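Long-range contact in papain-like cysteine protease (PDB 3MTV), which probably acts as a papain-like cysteine protease that releases itself from the viral polyprotein, and also acts as a metal-dependent nuclease: residues R136-T141 with K189-F194. Residues are numbered along the deposited sequence; the frame is centred on the assembly and turned at random.
Sequences RAVTDT and KDEKIF
Phe194 N donates a hydrogen bond to Ala137 O, 2.8 Å away. Two residues along each chain, Thr139 N is modelled 2.8 Å from Lys192 O, a hydrogen bond that is less sure because that oxygen sits too close to a neighbour. These two backbone bonds flank Val138 and Ile193, an antiparallel non-hydrogen-bonded pair whose CA atoms lie 4.5 Å apart. Because the bonding is main chain to main chain, residues as different as alanine, threonine and lysine can supply it.

Glu191, just before the short strand, bends at chi2 and brings its carboxylate alongside strand 135-139 to meet Arg178 on the next strand in a salt bridge. Asp140 engages the same guanidinium, so the arginine lies between two acids and probably offsets any repulsion between the two carboxylates, with Asp140 OD1 and Glu191 OE1 5.6 Å apart.

Packing between the segments is modest. Ala137 CB and Phe194 CB approach to 4.4 Å, the small methyl suiting a buried place beside the bulky aromatic residue. With CG anti to the backbone N (chi1 -174°), the phenyl ring leads away from Ala137 toward Leu175, Ile177 and Tyr202 and meets Phe196 edge-to-face. Beta-branched Val138 and Ile193 suit extended backbone and share one face of the sheet. Thr139 packs on Ile177 of strand 171-181, while Lys192, at an exposed position, suits a place open to solvent.

The arrangement is that of an edge strand: the short, weakly bonded strand 192-193 forms one edge of the five-stranded antiparallel sheet in the papain-like protease domain, next to strand 135-139, placing the Phe194 side chain about 11 Å from those of the probable catalytic residues Cys90 and His159.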
loop_
_atom_site.group_PDB
_atom_site.type_symbol
_atom_site.label_atom_id
_atom_site.label_comp_id
_atom_site.label_asym_id
_atom_site.label_seq_id
_atom_site.Cartn_x
_atom_site.Cartn_y
_atom_site.Cartn_z
ATOM N N ARG A 136 -24.630 -22.684 18.418
ATOM C CA ARG A 136 -23.259 -23.065 18.231
ATOM C C ARG A 136 -22.947 -23.220 16.729
ATOM O O ARG A 136 -23.760 -23.754 15.952
ATOM C CB ARG A 136 -23.000 -24.388 18.939
ATOM C CG ARG A 136 -22.587 -25.514 18.095
ATOM C CD ARG A 136 -22.072 -26.629 18.978
ATOM N NE ARG A 136 -22.399 -28.018 18.615
ATOM C CZ ARG A 136 -22.474 -28.999 19.510
ATOM N NH1 ARG A 136 -22.275 -28.728 20.796
ATOM N NH2 ARG A 136 -22.756 -30.243 19.133
ATOM N N ALA A 137 -21.787 -22.722 16.302
ATOM C CA ALA A 137 -21.435 -22.789 14.861
ATOM C C ALA A 137 -20.194 -23.539 14.687
ATOM O O ALA A 137 -19.191 -23.266 15.379
ATOM C CB ALA A 137 -21.205 -21.441 14.220
ATOM N N VAL A 138 -20.250 -24.464 13.726
ATOM C CA VAL A 138 -19.201 -25.456 13.598
ATOM C C VAL A 138 -18.748 -25.517 12.217
ATOM O O VAL A 138 -19.534 -25.526 11.252
ATOM C CB VAL A 138 -19.611 -26.898 13.886
ATOM C CG1 VAL A 138 -18.331 -27.743 14.000
ATOM C CG2 VAL A 138 -20.483 -27.028 15.100
ATOM N N THR A 139 -17.444 -25.648 12.188
ATOM C CA THR A 139 -16.690 -25.584 11.026
ATOM C C THR A 139 -16.987 -26.880 10.348
ATOM O O THR A 139 -16.702 -27.923 10.884
ATOM C CB THR A 139 -15.291 -25.469 11.440
ATOM O OG1 THR A 139 -14.585 -25.120 10.257
ATOM C CG2 THR A 139 -14.798 -26.838 12.204
ATOM N N ASP A 140 -17.668 -26.817 9.220
ATOM C CA ASP A 140 -18.151 -28.040 8.630
ATOM C C ASP A 140 -17.725 -28.000 7.216
ATOM O O ASP A 140 -18.287 -27.279 6.358
ATOM C CB ASP A 140 -19.681 -28.266 8.803
ATOM C CG ASP A 140 -20.303 -29.296 7.755
ATOM O OD1 ASP A 140 -19.576 -29.695 6.816
ATOM O OD2 ASP A 140 -21.536 -29.682 7.854
ATOM N N THR A 141 -16.709 -28.806 6.975
ATOM C CA THR A 141 -16.198 -28.951 5.628
ATOM C C THR A 141 -17.192 -29.056 4.428
ATOM O O THR A 141 -16.767 -28.930 3.275
ATOM C CB THR A 141 -15.176 -30.047 5.600
ATOM O OG1 THR A 141 -14.187 -29.628 4.661
ATOM C CG2 THR A 141 -15.809 -31.448 5.275
ATOM N N LYS A 189 -14.357 -35.620 16.235
ATOM C CA LYS A 189 -13.263 -34.797 16.820
ATOM C C LYS A 189 -12.326 -34.143 15.774
ATOM O O LYS A 189 -11.539 -33.225 16.107
ATOM C CB LYS A 189 -12.508 -35.512 17.996
ATOM C CG LYS A 189 -12.235 -37.007 17.792
ATOM C CD LYS A 189 -10.917 -37.293 17.017
ATOM C CE LYS A 189 -9.738 -37.614 18.003
ATOM N NZ LYS A 189 -9.984 -38.543 19.241
ATOM N N ASP A 190 -12.406 -34.645 14.536
ATOM C CA ASP A 190 -12.245 -33.814 13.320
ATOM C C ASP A 190 -12.948 -32.392 13.438
ATOM O O ASP A 190 -12.370 -31.350 13.144
ATOM C CB ASP A 190 -12.775 -34.581 12.069
ATOM C CG ASP A 190 -14.089 -35.428 12.371
ATOM O OD1 ASP A 190 -13.984 -36.471 13.083
ATOM O OD2 ASP A 190 -15.225 -35.061 11.908
ATOM N N GLU A 191 -14.185 -32.370 13.926
ATOM C CA GLU A 191 -15.032 -31.171 14.017
ATOM C C GLU A 191 -14.580 -30.059 14.968
ATOM O O GLU A 191 -14.132 -30.337 16.122
ATOM C CB GLU A 191 -16.384 -31.594 14.593
ATOM C CG GLU A 191 -17.154 -32.610 13.804
ATOM C CD GLU A 191 -18.280 -31.962 13.045
ATOM O OE1 GLU A 191 -18.044 -31.544 11.866
ATOM O OE2 GLU A 191 -19.383 -31.872 13.659
ATOM N N LYS A 192 -14.819 -28.804 14.551
ATOM C CA LYS A 192 -14.595 -27.735 15.498
ATOM C C LYS A 192 -15.526 -26.513 15.518
ATOM O O LYS A 192 -16.063 -26.039 14.545
ATOM C CB LYS A 192 -13.156 -27.290 15.398
ATOM C CG LYS A 192 -12.561 -26.951 16.729
ATOM C CD LYS A 192 -11.054 -27.069 16.564
ATOM C CE LYS A 192 -10.633 -28.195 15.567
ATOM N NZ LYS A 192 -10.583 -29.554 16.232
ATOM N N ILE A 193 -15.673 -26.004 16.700
ATOM C CA ILE A 193 -16.402 -24.797 17.005
ATOM C C ILE A 193 -15.678 -23.681 16.291
ATOM O O ILE A 193 -14.457 -23.512 16.402
ATOM C CB ILE A 193 -16.290 -24.639 18.549
ATOM C CG1 ILE A 193 -15.702 -25.990 19.213
ATOM C CG2 ILE A 193 -17.603 -24.478 19.146
ATOM C CD1 ILE A 193 -14.004 -26.435 19.419
ATOM N N PHE A 194 -16.408 -22.984 15.468
ATOM C CA PHE A 194 -15.975 -21.736 14.817
ATOM C C PHE A 194 -15.953 -20.475 15.744
ATOM O O PHE A 194 -16.943 -20.073 16.421
ATOM C CB PHE A 194 -16.891 -21.477 13.615
ATOM C CG PHE A 194 -16.493 -20.292 12.751
ATOM C CD1 PHE A 194 -15.323 -20.279 12.055
ATOM C CD2 PHE A 194 -17.346 -19.190 12.624
ATOM C CE1 PHE A 194 -14.990 -19.212 11.293
ATOM C CE2 PHE A 194 -16.994 -18.139 11.941
ATOM C CZ PHE A 194 -15.784 -18.144 11.277
#